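Local coordinates for uncharacterized protein (Agrobacterium tumefaciens, PDB 6N90), which is a YoeB-family toxin of a bacterial toxin-antitoxin system and probably acts as an endonuclease that cleaves mRNA, at residues Ile27-Leu30 / Ile31-Ala34. Sequence-based numbering, arbitrary orientation.
Sequences INDL and IRNA
D29 and R32, both partly exposed on helix 21-36, meet in an i to i+3 salt bridge, OD1 of D29 lying 3.1 Å from NH1 of R32. The carboxylate and guanidinium planes are 40° apart, and only OD1 and NH1 come within salt-bridge distance. In R32, chi1 and chi2 are near anti and a bend at chi3 (-49°) turns the guanidinium back toward D29, with the carbonyl oxygen of N28 over one face, offset toward the rim.

N33 ND2 donates to O of D29 at 2.8 Å, from above the carbonyl plane, while N33 N supplies the regular helical bond to that oxygen at 3.0 Å from the opposite face. Two N-H groups thus hold D29 O, which lies close to the N33 amide plane; the ND2 bond probably restrains that amide. CG2 of I27 packs against CD1 of I31 at 4.0 Å, an i to i+4 pairing within the second helix of the YoeB-family fold.

The second subunit extends this network: its E14 forms a salt bridge with R32 NH2, its Q17 hydrogen-bonds N28 ND2, and its W10 packs on N28 and I31. Within the chain, N28 OD1 is hydrogen-bonded to Y13 OH of helix 7-19, and I27 rests on Y13 and W16. L30 and I31 touch F66 and A34 touches Y68 of strand 64-73, while L30, N33 and A34 meet R58 of strand 56-59, placing the helix between the sheet and the dimer partner.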
loop_
_atom_site.group_PDB
_atom_site.type_symbol
_atom_site.label_atom_id
_atom_site.label_comp_id
_atom_site.label_asym_id
_atom_site.label_seq_id
_atom_site.Cartn_x
_atom_site.Cartn_y
_atom_site.Cartn_z
ATOM N N ILE A 27 -12.358 -1.144 0.501
ATOM C CA ILE A 27 -11.088 -1.858 0.516
ATOM C C ILE A 27 -10.243 -1.441 1.750
ATOM O O ILE A 27 -9.657 -2.261 2.430
ATOM C CB ILE A 27 -10.323 -1.607 -0.805
ATOM C CG1 ILE A 27 -11.009 -2.304 -1.990
ATOM C CG2 ILE A 27 -8.863 -2.017 -0.709
ATOM C CD1 ILE A 27 -10.542 -1.729 -3.414
ATOM N N ASN A 28 -10.201 -0.150 2.065
ATOM C CA ASN A 28 -9.481 0.268 3.259
ATOM C C ASN A 28 -10.035 -0.363 4.527
ATOM O O ASN A 28 -9.272 -0.662 5.445
ATOM C CB ASN A 28 -9.510 1.803 3.370
ATOM C CG ASN A 28 -8.627 2.463 2.331
ATOM O OD1 ASN A 28 -7.987 1.788 1.531
ATOM N ND2 ASN A 28 -8.618 3.793 2.308
ATOM N N ASP A 29 -11.355 -0.562 4.577
ATOM C CA ASP A 29 -12.019 -1.195 5.726
ATOM C C ASP A 29 -11.640 -2.675 5.778
ATOM O O ASP A 29 -11.420 -3.245 6.843
ATOM C CB ASP A 29 -13.553 -1.013 5.619
ATOM C CG ASP A 29 -14.240 -0.838 6.984
ATOM O OD1 ASP A 29 -13.550 -0.881 8.023
ATOM O OD2 ASP A 29 -15.485 -0.686 7.028
ATOM N N LEU A 30 -11.558 -3.302 4.611
ATOM C CA LEU A 30 -11.203 -4.709 4.562
ATOM C C LEU A 30 -9.759 -4.879 5.040
ATOM O O LEU A 30 -9.430 -5.803 5.792
ATOM C CB LEU A 30 -11.404 -5.241 3.131
ATOM C CG LEU A 30 -12.864 -5.435 2.685
ATOM C CD1 LEU A 30 -12.957 -5.808 1.200
ATOM C CD2 LEU A 30 -13.592 -6.459 3.534
ATOM N N ILE A 31 -8.896 -3.962 4.610
ATOM C CA ILE A 31 -7.493 -3.968 5.038
ATOM C C ILE A 31 -7.368 -3.830 6.566
ATOM O O ILE A 31 -6.715 -4.677 7.241
ATOM C CB ILE A 31 -6.706 -2.839 4.329
ATOM C CG1 ILE A 31 -6.577 -3.144 2.839
ATOM C CG2 ILE A 31 -5.306 -2.625 4.970
ATOM C CD1 ILE A 31 -5.943 -2.064 2.026
ATOM N N ARG A 32 -7.993 -2.780 7.100
ATOM C CA ARG A 32 -8.013 -2.519 8.537
ATOM C C ARG A 32 -8.463 -3.782 9.287
ATOM O O ARG A 32 -7.839 -4.198 10.264
ATOM C CB ARG A 32 -8.943 -1.336 8.851
ATOM C CG ARG A 32 -8.765 -0.691 10.232
ATOM C CD ARG A 32 -9.661 0.586 10.324
ATOM N NE ARG A 32 -9.477 1.434 9.139
ATOM C CZ ARG A 32 -10.446 1.835 8.312
ATOM N NH1 ARG A 32 -11.713 1.500 8.533
ATOM N NH2 ARG A 32 -10.166 2.611 7.268
ATOM N N ASN A 33 -9.520 -4.421 8.786
ATOM C CA ASN A 33 -10.108 -5.567 9.481
ATOM C C ASN A 33 -9.213 -6.803 9.388
ATOM O O ASN A 33 -9.006 -7.508 10.385
ATOM C CB ASN A 33 -11.502 -5.877 8.921
ATOM C CG ASN A 33 -12.617 -5.087 9.614
ATOM O OD1 ASN A 33 -13.300 -5.612 10.495
ATOM N ND2 ASN A 33 -12.814 -3.829 9.206
ATOM N N ALA A 34 -8.655 -7.046 8.203
ATOM C CA ALA A 34 -7.818 -8.229 7.983
ATOM C C ALA A 34 -6.490 -8.134 8.735
ATOM O O ALA A 34 -5.894 -9.154 9.094
ATOM C CB ALA A 34 -7.574 -8.435 6.491
#